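Side-chain contacts in branched-chain amino acid aminotransferase (Thermoproteus uzoniensis, PDB 5CE8), which catalyses pyridoxal phosphate-dependent transamination, probably moving the amino group of leucine, isoleucine or valine onto 2-oxoglutarate: residues Ala71-Leu76 against Val159-Thr164; Gly134-Val139 against Gly259-Ile264; Arg151-Met156 against Asn189-Val194; Ile202-Val205 against Leu210-Pro213. All coordinates share one frame; numbering follows the deposited sequence.

Interaction 1 (Ala71-Leu76 against Val159-Thr164). With PLP (pyridoxal-5'-phosphate), chain D.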
loop_
_atom_site.group_PDB
_atom_site.type_symbol
_atom_site.label_atom_id
_atom_site.label_comp_id
_atom_site.label_asym_id
_atom_site.label_seq_id
_atom_site.Cartn_x
_atom_site.Cartn_y
_atom_site.Cartn_z
ATOM N N ALA A 71 26.537 -7.982 -6.897
ATOM C CA ALA A 71 26.733 -7.530 -8.281
ATOM C C ALA A 71 25.752 -8.198 -9.293
ATOM O O ALA A 71 25.179 -7.566 -10.175
ATOM C CB ALA A 71 28.200 -7.820 -8.757
ATOM N N LYS A 72 25.629 -9.478 -9.193
ATOM C CA LYS A 72 24.777 -10.201 -10.177
ATOM C C LYS A 72 23.328 -9.762 -9.971
ATOM O O LYS A 72 22.518 -9.692 -10.892
ATOM C CB LYS A 72 24.883 -11.703 -9.919
ATOM C CG LYS A 72 23.764 -12.542 -10.578
ATOM C CD LYS A 72 23.612 -13.929 -9.946
ATOM C CE LYS A 72 24.172 -15.026 -10.835
ATOM N NZ LYS A 72 23.202 -15.410 -11.887
ATOM N N ILE A 73 22.983 -9.490 -8.733
ATOM C CA ILE A 73 21.662 -8.919 -8.451
ATOM C C ILE A 73 21.446 -7.573 -9.232
ATOM O O ILE A 73 20.390 -7.387 -9.871
ATOM C CB ILE A 73 21.492 -8.779 -6.931
ATOM C CG1 ILE A 73 21.303 -10.165 -6.342
ATOM C CG2 ILE A 73 20.289 -7.963 -6.628
ATOM C CD1 ILE A 73 21.115 -10.181 -4.839
ATOM N N ILE A 74 22.436 -6.700 -9.225
ATOM C CA ILE A 74 22.270 -5.342 -9.829
ATOM C C ILE A 74 22.669 -5.324 -11.301
ATOM O O ILE A 74 22.426 -4.348 -11.945
ATOM C CB ILE A 74 22.958 -4.173 -9.010
ATOM C CG1 ILE A 74 24.520 -4.150 -9.028
ATOM C CG2 ILE A 74 22.375 -4.120 -7.614
ATOM C CD1 ILE A 74 25.119 -2.771 -8.802
ATOM N N GLY A 75 23.354 -6.386 -11.779
ATOM C CA GLY A 75 23.833 -6.482 -13.194
ATOM C C GLY A 75 25.199 -5.785 -13.325
ATOM O O GLY A 75 25.541 -5.216 -14.379
ATOM N N LEU A 76 25.974 -5.768 -12.252
ATOM C CA LEU A 76 27.339 -5.225 -12.321
ATOM C C LEU A 76 28.330 -6.384 -12.621
ATOM O O LEU A 76 28.169 -7.474 -12.073
ATOM C CB LEU A 76 27.590 -4.626 -10.945
ATOM C CG LEU A 76 28.947 -4.011 -10.786
ATOM C CD1 LEU A 76 29.086 -2.843 -11.764
ATOM C CD2 LEU A 76 29.135 -3.601 -9.380
ATOM N N VAL A 159 17.124 -4.582 -2.461
ATOM C CA VAL A 159 17.611 -4.373 -1.154
ATOM C C VAL A 159 18.514 -5.436 -0.574
ATOM O O VAL A 159 19.422 -5.139 0.189
ATOM C CB VAL A 159 16.528 -4.055 -0.171
ATOM C CG1 VAL A 159 16.192 -2.622 -0.419
ATOM C CG2 VAL A 159 15.323 -4.975 -0.311
ATOM N N MET A 160 18.357 -6.664 -1.035
ATOM C CA MET A 160 19.229 -7.764 -0.560
ATOM C C MET A 160 20.638 -7.574 -1.096
ATOM O O MET A 160 21.497 -8.235 -0.669
ATOM C CB MET A 160 18.669 -9.093 -1.029
ATOM C CG MET A 160 17.272 -9.312 -0.410
ATOM S SD MET A 160 16.514 -10.941 -0.268
ATOM C CE MET A 160 17.981 -11.934 -0.144
ATOM N N ALA A 161 20.822 -6.778 -2.114
ATOM C CA ALA A 161 22.164 -6.522 -2.588
ATOM C C ALA A 161 22.732 -5.409 -1.742
ATOM O O ALA A 161 22.025 -4.436 -1.495
ATOM C CB ALA A 161 22.114 -6.102 -3.984
ATOM N N LYS A 162 24.031 -5.488 -1.423
ATOM C CA LYS A 162 24.738 -4.449 -0.668
ATOM C C LYS A 162 25.182 -3.425 -1.667
ATOM O O LYS A 162 26.375 -3.303 -2.074
ATOM C CB LYS A 162 25.831 -5.088 0.140
ATOM C CG LYS A 162 26.219 -4.217 1.346
ATOM C CD LYS A 162 27.026 -5.068 2.395
ATOM C CE LYS A 162 27.431 -4.273 3.581
ATOM N NZ LYS A 162 26.205 -3.982 4.395
ATOM N N ALA A 163 24.226 -2.676 -2.122
ATOM C CA ALA A 163 24.439 -1.809 -3.273
ATOM C C ALA A 163 24.413 -0.344 -2.925
ATOM O O ALA A 163 23.531 0.103 -2.237
ATOM C CB ALA A 163 23.421 -2.136 -4.372
ATOM N N THR A 164 25.310 0.413 -3.522
ATOM C CA THR A 164 25.746 1.769 -3.072
ATOM C C THR A 164 24.619 2.752 -3.007
ATOM O O THR A 164 24.300 3.296 -1.905
ATOM C CB THR A 164 26.934 2.271 -3.954
ATOM O OG1 THR A 164 26.534 2.196 -5.292
ATOM C CG2 THR A 164 28.244 1.362 -3.803
HETATM N N1 PLP D . 21.901 -4.155 7.264
HETATM C C2 PLP D . 22.194 -3.462 6.168
HETATM C C2A PLP D . 21.191 -2.529 5.557
HETATM C C3 PLP D . 23.528 -3.512 5.586
HETATM O O3 PLP D . 23.842 -2.705 4.495
HETATM C C4 PLP D . 24.535 -4.406 6.219
HETATM C C4A PLP D . 25.947 -4.559 5.692
HETATM C C5 PLP D . 24.067 -5.154 7.420
HETATM C C6 PLP D . 22.730 -4.955 7.866
HETATM C C5A PLP D . 24.929 -6.057 8.257
HETATM O O4P PLP D . 25.518 -7.059 7.509
HETATM P P PLP D . 26.827 -7.746 8.058
HETATM O O1P PLP D . 27.942 -6.667 8.279
HETATM O O2P PLP D . 26.423 -8.562 9.210
HETATM O O3P PLP D . 27.389 -8.617 6.969
#
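CG2 of Ile73 rests against CB of Ala161 at 3.7 Å, the tightest point of a small apolar seam between the last turn of helix 60-74 and the loop that carries the cofactor lysine. The neighbouring isoleucine spans two residues of that loop: CG2 of Ile74 sits 3.9 Å from CB of Ala163 and 4.1 Å from CB of Ala161. With CG1 of Ile74 lodged between the backbone N and the carbonyl carbon (chi1 70°), it is the shorter branch that faces the two alanines. Both alanine methyls turn to the helix, whereas Lys162, the centre of an inverse gamma turn between them, sends its chain the other way. That chain runs out from CG, anti to the backbone N (chi1 -157°), and bends only near its tip, where NZ is joined to C4A of the cofactor at 1.4 Å.

Further out, Ser70 OG bonds the backbone N of Lys162, and strand 41-50 adds a backbone bond through Phe43. Past Gly75, where the helix ends with positive phi, Leu76 N returns 2.9 Å to Ala71 O. Arg273 of the second subunit grips the carbonyls of Lys72 and Ile73, and Leu168 of the third subunit packs on Ala163. The covalent link is consistent with an internal aldimine, the resting state of a transaminase, here borne on a loop held from behind by alanine-isoleucine packing and by backbone bonds at Lys162.

Interaction 2 (Gly134-Val139 against Gly259-Ile264). With PLP (pyridoxal-5'-phosphate), chain D.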
loop_
_atom_site.group_PDB
_atom_site.type_symbol
_atom_site.label_atom_id
_atom_site.label_comp_id
_atom_site.label_asym_id
_atom_site.label_seq_id
_atom_site.Cartn_x
_atom_site.Cartn_y
_atom_site.Cartn_z
ATOM N N GLY A 134 38.171 0.839 15.699
ATOM C CA GLY A 134 37.597 0.385 16.965
ATOM C C GLY A 134 36.092 0.082 16.875
ATOM O O GLY A 134 35.574 -0.607 15.931
ATOM N N LYS A 135 35.356 0.608 17.847
ATOM C CA LYS A 135 33.878 0.355 17.930
ATOM C C LYS A 135 32.988 1.364 17.106
ATOM O O LYS A 135 33.376 2.544 16.962
ATOM C CB LYS A 135 33.483 0.233 19.429
ATOM C CG LYS A 135 34.077 -1.022 20.114
ATOM N N TYR A 136 31.849 0.883 16.546
ATOM C CA TYR A 136 30.819 1.710 15.785
ATOM C C TYR A 136 29.655 2.251 16.653
ATOM O O TYR A 136 29.093 3.328 16.380
ATOM C CB TYR A 136 30.180 0.901 14.618
ATOM C CG TYR A 136 29.339 1.709 13.611
ATOM C CD1 TYR A 136 29.851 2.875 13.039
ATOM C CD2 TYR A 136 28.067 1.277 13.187
ATOM C CE1 TYR A 136 29.149 3.609 12.085
ATOM C CE2 TYR A 136 27.313 2.036 12.241
ATOM C CZ TYR A 136 27.875 3.186 11.680
ATOM O OH TYR A 136 27.221 3.956 10.740
ATOM N N LEU A 137 29.265 1.464 17.654
ATOM C CA LEU A 137 28.248 1.859 18.604
ATOM C C LEU A 137 28.733 1.571 19.996
ATOM O O LEU A 137 29.449 0.588 20.196
ATOM C CB LEU A 137 26.970 1.070 18.337
ATOM C CG LEU A 137 26.290 1.201 16.977
ATOM C CD1 LEU A 137 25.058 0.284 16.829
ATOM C CD2 LEU A 137 25.947 2.669 16.675
ATOM N N LYS A 138 28.253 2.376 20.957
ATOM C CA LYS A 138 28.524 2.184 22.405
ATOM C C LYS A 138 28.397 0.698 22.836
ATOM O O LYS A 138 27.396 0.064 22.550
ATOM C CB LYS A 138 27.598 3.032 23.307
ATOM C CG LYS A 138 27.160 4.465 22.943
ATOM C CD LYS A 138 26.304 5.050 24.118
ATOM C CE LYS A 138 25.557 6.380 23.834
ATOM N NZ LYS A 138 24.064 6.551 24.069
ATOM N N VAL A 139 29.407 0.137 23.510
ATOM C CA VAL A 139 29.378 -1.323 23.858
ATOM C C VAL A 139 28.279 -1.624 24.883
ATOM O O VAL A 139 27.531 -2.674 24.823
ATOM C CB VAL A 139 30.764 -1.866 24.341
ATOM C CG1 VAL A 139 31.339 -1.061 25.537
ATOM C CG2 VAL A 139 30.651 -3.356 24.693
ATOM N N GLY A 259 25.960 -6.402 13.221
ATOM C CA GLY A 259 26.562 -5.997 11.993
ATOM C C GLY A 259 28.053 -6.086 12.154
ATOM O O GLY A 259 28.568 -6.167 13.291
ATOM N N THR A 260 28.743 -6.084 10.997
ATOM C CA THR A 260 30.132 -6.264 10.984
ATOM C C THR A 260 30.684 -5.160 11.854
ATOM O O THR A 260 31.446 -5.487 12.783
ATOM C CB THR A 260 30.739 -6.333 9.575
ATOM O OG1 THR A 260 30.414 -7.604 8.985
ATOM C CG2 THR A 260 32.321 -6.224 9.608
ATOM N N ALA A 261 30.321 -3.875 11.591
ATOM C CA ALA A 261 30.866 -2.738 12.333
ATOM C C ALA A 261 30.262 -2.682 13.716
ATOM O O ALA A 261 30.932 -2.348 14.691
ATOM C CB ALA A 261 30.624 -1.406 11.599
ATOM N N ALA A 262 28.974 -2.987 13.785
ATOM C CA ALA A 262 28.253 -2.953 15.060
ATOM C C ALA A 262 28.620 -4.064 16.060
ATOM O O ALA A 262 28.375 -3.884 17.293
ATOM C CB ALA A 262 26.732 -3.012 14.765
ATOM N N GLU A 263 29.089 -5.221 15.554
ATOM C CA GLU A 263 29.250 -6.458 16.372
ATOM C C GLU A 263 27.861 -6.779 16.974
ATOM O O GLU A 263 26.899 -6.969 16.195
ATOM C CB GLU A 263 30.404 -6.268 17.355
ATOM C CG GLU A 263 31.699 -5.817 16.611
ATOM C CD GLU A 263 32.948 -5.675 17.480
ATOM O OE1 GLU A 263 34.077 -6.079 17.080
ATOM O OE2 GLU A 263 32.810 -5.105 18.558
ATOM N N ILE A 264 27.758 -6.900 18.279
ATOM C CA ILE A 264 26.483 -7.208 18.990
ATOM C C ILE A 264 26.309 -6.054 19.926
ATOM O O ILE A 264 27.046 -5.958 20.899
ATOM C CB ILE A 264 26.562 -8.536 19.826
ATOM C CG1 ILE A 264 27.269 -9.677 19.030
ATOM C CG2 ILE A 264 25.166 -8.992 20.299
ATOM C CD1 ILE A 264 26.593 -10.088 17.739
HETATM N N1 PLP D . 21.901 -4.155 7.264
HETATM C C2 PLP D . 22.194 -3.462 6.168
HETATM C C2A PLP D . 21.191 -2.529 5.557
HETATM C C3 PLP D . 23.528 -3.512 5.586
HETATM O O3 PLP D . 23.842 -2.705 4.495
HETATM C C4 PLP D . 24.535 -4.406 6.219
HETATM C C4A PLP D . 25.947 -4.559 5.692
HETATM C C5 PLP D . 24.067 -5.154 7.420
HETATM C C6 PLP D . 22.730 -4.955 7.866
HETATM C C5A PLP D . 24.929 -6.057 8.257
HETATM O O4P PLP D . 25.518 -7.059 7.509
HETATM P P PLP D . 26.827 -7.746 8.058
HETATM O O1P PLP D . 27.942 -6.667 8.279
HETATM O O2P PLP D . 26.423 -8.562 9.210
HETATM O O3P PLP D . 27.389 -8.617 6.969
HETATM O O HOH W 1 29.430 -2.133 19.733
#
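At the phosphate end of the pyridoxal phosphate pocket, the cofactor-binding loop 259-264 is backed by Tyr136 and Leu137, which pack on Ala261 and Ala262. CB of Tyr136 lies 3.3 Å from the carbonyl O of Ala261. CB of Tyr136 is also 3.8 Å from CB of Ala261. The aromatic ring joins in through one end: its CG is 3.9 Å from CB of Ala261, which approaches obliquely. Because CG of Tyr136 is anti to the backbone N (chi1 -168°), the ring passes the alanine and carries its hydroxyl away from the loop; the side chain also packs on Leu117 of the third subunit. Leu137 adds a looser contact, CD1 to CB of Ala262 at 4.2 Å. No direct hydrogen bond joins the segments. Instead one water donates to both carbonyls, 2.8 Å to Leu137 O and 3.2 Å to Ala262 O, tying two acceptors that could not bond each other.

On its far flank the loop holds the cofactor. Thr260 gives both its backbone N and its hydroxyl to O1P, the OG1 bond to O1P measuring 2.7 Å, gripping one phosphate oxygen twice. Arg66, Ile223 and Thr224 add further bonds to the cofactor. Segment 134-139 joins the two sheets, and a phosphate-binding site close to that connection, with the cofactor between the two domains, is characteristic of the class-IV aminotransferase fold.

Interaction 3 (Arg151-Met156 against Asn189-Val194)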
loop_
_atom_site.group_PDB
_atom_site.type_symbol
_atom_site.label_atom_id
_atom_site.label_comp_id
_atom_site.label_asym_id
_atom_site.label_seq_id
_atom_site.Cartn_x
_atom_site.Cartn_y
_atom_site.Cartn_z
ATOM N N ARG A 151 12.407 1.933 5.067
ATOM C CA ARG A 151 13.351 1.172 4.250
ATOM C C ARG A 151 12.936 1.102 2.775
ATOM O O ARG A 151 11.792 0.815 2.435
ATOM C CB ARG A 151 13.508 -0.249 4.821
ATOM C CG ARG A 151 14.482 -1.192 4.188
ATOM C CD ARG A 151 16.009 -1.001 4.432
ATOM N NE ARG A 151 16.647 -2.247 3.986
ATOM C CZ ARG A 151 17.813 -2.391 3.316
ATOM N NH1 ARG A 151 18.613 -1.373 3.079
ATOM N NH2 ARG A 151 18.200 -3.614 2.917
ATOM N N VAL A 152 13.886 1.258 1.899
ATOM C CA VAL A 152 13.562 1.328 0.493
ATOM C C VAL A 152 13.013 -0.112 0.186
ATOM O O VAL A 152 13.506 -1.104 0.776
ATOM C CB VAL A 152 14.744 1.847 -0.396
ATOM C CG1 VAL A 152 15.966 1.050 -0.357
ATOM C CG2 VAL A 152 14.328 1.903 -1.839
ATOM N N HIS A 153 12.029 -0.215 -0.691
ATOM C CA HIS A 153 11.240 -1.416 -0.913
ATOM C C HIS A 153 11.801 -2.251 -2.090
ATOM O O HIS A 153 12.345 -1.698 -3.050
ATOM C CB HIS A 153 9.797 -1.014 -1.177
ATOM C CG HIS A 153 8.818 -2.160 -1.067
ATOM N ND1 HIS A 153 8.325 -2.825 -2.162
ATOM C CD2 HIS A 153 8.278 -2.776 0.020
ATOM C CE1 HIS A 153 7.549 -3.806 -1.764
ATOM N NE2 HIS A 153 7.479 -3.776 -0.437
ATOM N N THR A 154 11.692 -3.580 -1.988
ATOM C CA THR A 154 12.161 -4.516 -3.073
ATOM C C THR A 154 11.607 -4.223 -4.505
ATOM O O THR A 154 12.315 -4.471 -5.523
ATOM C CB THR A 154 11.898 -6.029 -2.641
ATOM O OG1 THR A 154 12.337 -6.993 -3.621
ATOM C CG2 THR A 154 10.336 -6.288 -2.464
ATOM N N SER A 155 10.330 -3.758 -4.574
ATOM C CA SER A 155 9.631 -3.323 -5.812
ATOM C C SER A 155 10.318 -2.156 -6.513
ATOM O O SER A 155 10.015 -1.875 -7.677
ATOM C CB SER A 155 8.178 -2.870 -5.526
ATOM O OG SER A 155 8.139 -1.623 -4.831
ATOM N N MET A 156 11.242 -1.489 -5.813
ATOM C CA MET A 156 11.943 -0.316 -6.324
ATOM C C MET A 156 13.482 -0.378 -6.391
ATOM O O MET A 156 14.068 0.187 -7.339
ATOM C CB MET A 156 11.552 0.872 -5.400
ATOM C CG MET A 156 10.064 1.101 -5.265
ATOM S SD MET A 156 9.686 2.038 -3.727
ATOM C CE MET A 156 7.934 1.732 -3.877
ATOM N N ASN A 189 9.712 -1.248 7.354
ATOM C CA ASN A 189 9.475 -1.452 5.915
ATOM C C ASN A 189 8.119 -0.796 5.398
ATOM O O ASN A 189 7.396 -0.155 6.190
ATOM C CB ASN A 189 9.623 -2.912 5.532
ATOM C CG ASN A 189 8.466 -3.794 6.027
ATOM O OD1 ASN A 189 7.566 -3.331 6.787
ATOM N ND2 ASN A 189 8.608 -5.093 5.790
ATOM N N ALA A 190 7.780 -0.924 4.101
ATOM C CA ALA A 190 6.612 -0.187 3.553
ATOM C C ALA A 190 5.324 -0.711 4.207
ATOM O O ALA A 190 4.327 -0.054 4.260
ATOM C CB ALA A 190 6.470 -0.399 2.113
ATOM N N GLU A 191 5.371 -1.922 4.684
ATOM C CA GLU A 191 4.215 -2.631 5.238
ATOM C C GLU A 191 4.157 -2.379 6.746
ATOM O O GLU A 191 3.272 -2.900 7.436
ATOM C CB GLU A 191 4.309 -4.141 4.941
ATOM C CG GLU A 191 4.226 -4.517 3.425
ATOM C CD GLU A 191 5.553 -4.505 2.664
ATOM O OE1 GLU A 191 6.599 -4.203 3.291
ATOM O OE2 GLU A 191 5.562 -4.811 1.376
ATOM N N GLY A 192 5.106 -1.640 7.267
ATOM C CA GLY A 192 5.061 -1.177 8.646
ATOM C C GLY A 192 5.751 -2.020 9.698
ATOM O O GLY A 192 5.586 -1.757 10.847
ATOM N N LYS A 193 6.531 -3.030 9.276
ATOM C CA LYS A 193 7.196 -3.978 10.141
ATOM C C LYS A 193 8.617 -3.493 10.301
ATOM O O LYS A 193 9.183 -3.012 9.306
ATOM C CB LYS A 193 7.345 -5.353 9.565
ATOM C CG LYS A 193 6.097 -6.032 9.058
ATOM C CD LYS A 193 4.954 -6.104 10.087
ATOM C CE LYS A 193 3.744 -6.757 9.384
ATOM N NZ LYS A 193 3.125 -5.759 8.450
ATOM N N VAL A 194 9.167 -3.645 11.518
ATOM C CA VAL A 194 10.614 -3.306 11.817
ATOM C C VAL A 194 11.525 -4.148 10.916
ATOM O O VAL A 194 11.422 -5.383 10.842
ATOM C CB VAL A 194 10.927 -3.593 13.320
ATOM C CG1 VAL A 194 12.429 -3.413 13.698
ATOM C CG2 VAL A 194 10.124 -2.703 14.213
HETATM O O HOH W 2 9.988 -1.318 2.559
#
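Asn189 meets Arg151 through its backbone, with CA of Asn189 4.3 Å from CB of Arg151. Its side chain turns back on its own segment: OD1 accepts Lys193 N at 2.7 Å and, weakly, Glu191 N, while ND2 bonds Asp217 O, so both ends of the amide are engaged. Arg151 meanwhile carries its guanidinium group away to the cofactor pocket, where NE bonds Gly218 O.

Ala190 follows, its CB 3.6 Å from CD2 of the His153 imidazole. Its backbone N donates to a water, which donates to Arg151 O at 2.8 Å, a bridge at the edge of the His153 ring, in its plane. Asn189 to Gly192 form a type I beta turn, closed by Gly192 N to Asn189 O at 2.9 Å, in the connection between the antiparallel strands 184-188 and 194-197.

Glu191 carries the direct polar link. A bend at chi2 (87°) brings its carboxylate to the imidazole edge, where OE2 accepts His153 NE2 at 2.8 Å with an N-H...O angle of 155°. The donor comes on the syn side, somewhat out of the carboxylate plane, and the two planes stand 44° apart. Across the ring, His153 ND1 pairs with Ser155 OG at 2.9 Å, which fixes the imidazole's rotation from both nitrogens. Lys193 curls back over the turn, NZ reaching Glu191 O at 3.0 Å from above the carbonyl plane.

Interaction 4 (Ile202-Val205 against Leu210-Pro213)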
loop_
_atom_site.group_PDB
_atom_site.type_symbol
_atom_site.label_atom_id
_atom_site.label_comp_id
_atom_site.label_asym_id
_atom_site.label_seq_id
_atom_site.Cartn_x
_atom_site.Cartn_y
_atom_site.Cartn_z
ATOM N N ILE A 202 18.542 -6.428 13.184
ATOM C CA ILE A 202 17.904 -6.236 14.518
ATOM C C ILE A 202 17.389 -7.582 15.026
ATOM O O ILE A 202 16.845 -8.398 14.247
ATOM C CB ILE A 202 16.647 -5.339 14.450
ATOM C CG1 ILE A 202 16.974 -4.060 13.735
ATOM C CG2 ILE A 202 16.097 -4.963 15.847
ATOM C CD1 ILE A 202 15.807 -3.085 13.608
ATOM N N PHE A 203 17.553 -7.806 16.349
ATOM C CA PHE A 203 17.027 -8.962 17.053
ATOM C C PHE A 203 16.247 -8.523 18.302
ATOM O O PHE A 203 16.672 -7.641 19.056
ATOM C CB PHE A 203 18.186 -9.909 17.499
ATOM C CG PHE A 203 18.730 -10.783 16.432
ATOM C CD1 PHE A 203 19.727 -10.317 15.600
ATOM C CD2 PHE A 203 18.429 -12.134 16.394
ATOM C CE1 PHE A 203 20.295 -11.092 14.627
ATOM C CE2 PHE A 203 19.034 -12.936 15.397
ATOM C CZ PHE A 203 19.947 -12.412 14.514
ATOM N N ILE A 204 15.114 -9.158 18.593
ATOM C CA ILE A 204 14.575 -8.939 19.921
ATOM C C ILE A 204 14.569 -10.239 20.718
ATOM O O ILE A 204 14.593 -11.255 20.154
ATOM C CB ILE A 204 13.173 -8.291 19.857
ATOM C CG1 ILE A 204 12.175 -9.243 19.204
ATOM C CG2 ILE A 204 13.291 -6.914 19.167
ATOM C CD1 ILE A 204 10.747 -8.742 19.318
ATOM N N VAL A 205 14.381 -10.157 22.034
ATOM C CA VAL A 205 14.036 -11.334 22.820
ATOM C C VAL A 205 12.665 -11.098 23.416
ATOM O O VAL A 205 12.373 -10.120 23.963
ATOM C CB VAL A 205 15.023 -11.744 23.861
ATOM C CG1 VAL A 205 14.685 -13.062 24.470
ATOM C CG2 VAL A 205 16.410 -11.907 23.292
ATOM N N LEU A 210 14.253 -15.644 20.760
ATOM C CA LEU A 210 14.968 -14.692 19.980
ATOM C C LEU A 210 14.192 -14.587 18.627
ATOM O O LEU A 210 13.796 -15.617 17.959
ATOM C CB LEU A 210 16.371 -15.233 19.866
ATOM C CG LEU A 210 17.592 -14.507 19.351
ATOM C CD1 LEU A 210 17.799 -13.304 20.201
ATOM C CD2 LEU A 210 18.745 -15.472 19.466
ATOM N N MET A 211 13.897 -13.359 18.248
ATOM C CA MET A 211 13.180 -13.098 16.980
ATOM C C MET A 211 13.928 -12.101 16.130
ATOM O O MET A 211 14.427 -11.096 16.616
ATOM C CB MET A 211 11.771 -12.534 17.266
ATOM C CG MET A 211 10.909 -13.456 18.040
ATOM S SD MET A 211 9.420 -12.538 18.540
ATOM C CE MET A 211 8.487 -12.511 17.012
ATOM N N THR A 212 13.966 -12.349 14.844
ATOM C CA THR A 212 14.639 -11.447 13.857
ATOM C C THR A 212 13.828 -11.342 12.556
ATOM O O THR A 212 13.190 -12.315 12.186
ATOM C CB THR A 212 16.091 -11.840 13.578
ATOM O OG1 THR A 212 16.862 -10.701 13.127
ATOM C CG2 THR A 212 16.221 -13.023 12.600
ATOM N N PRO A 213 13.728 -10.146 11.932
ATOM C CA PRO A 213 12.887 -10.100 10.790
ATOM C C PRO A 213 13.454 -11.028 9.732
ATOM O O PRO A 213 14.695 -11.104 9.554
ATOM C CB PRO A 213 12.995 -8.644 10.316
ATOM C CG PRO A 213 13.238 -7.873 11.567
ATOM C CD PRO A 213 14.140 -8.816 12.332
#
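The ring of Phe203 lies under Thr212, whose CB stands 3.8 Å from the ring centroid and only 20° off its normal, a CH-pi contact over the face. OG1 of the same threonine sits above the ring centre. Leu210 comes obliquely to the ring, its CG 3.9 Å from CD2 of Phe203, and extends CD1 to CG2 of Val205 at 3.7 Å. This cluster faces helix 223-235, where Val228 meets Phe203 and Ala232 meets Leu210. On the reverse side of the strands Ile204 and Met211 pair, CG1 of Ile204 resting 3.8 Å from CB of Met211.

Between the two layers runs the backbone: Ile204 N to Met211 O and Met211 N to Ile204 O, both 2.9 Å and nearly straight, make an antiparallel hydrogen-bonded pair, with Val205 and Leu210 the non-hydrogen-bonded pair next to it. At the polar edge Thr212, with OG1 anti to the backbone N (chi1 -155°), donates to Ile202 O at 2.6 Å. Pro213, in register with Ile202, has no N-H to offer, and the threonine hydroxyl serves that carbonyl instead. Phe256 and Leu240 carry backbone bonding to the neighbouring strands, making this a typical beta hairpin built into a mixed sheet.

Overall arrangement
From the N terminus, interaction 1 ties helix 60-74 to the lysine loop 159-164. Before it closes, two contacts that cross it have opened. Interaction 2 joins the loop between the two sheets, 134-139, to the turn after strand 254-259; interaction 3 joins the loop after strand 142-146 to the turn between strands 184-188 and 194-197. Interactions 3 and 4 fall in series within the span of interaction 2, the latter a short hairpin of the mixed sheet. Val159 touches Val152, joining 1 and 3, and Val194 touches Ile202, joining 3 and 4. Interactions 1 and 2 do not touch, but the cofactor bridges them, joined to Lys162 through C4A and bonded to Thr260 through its phosphate.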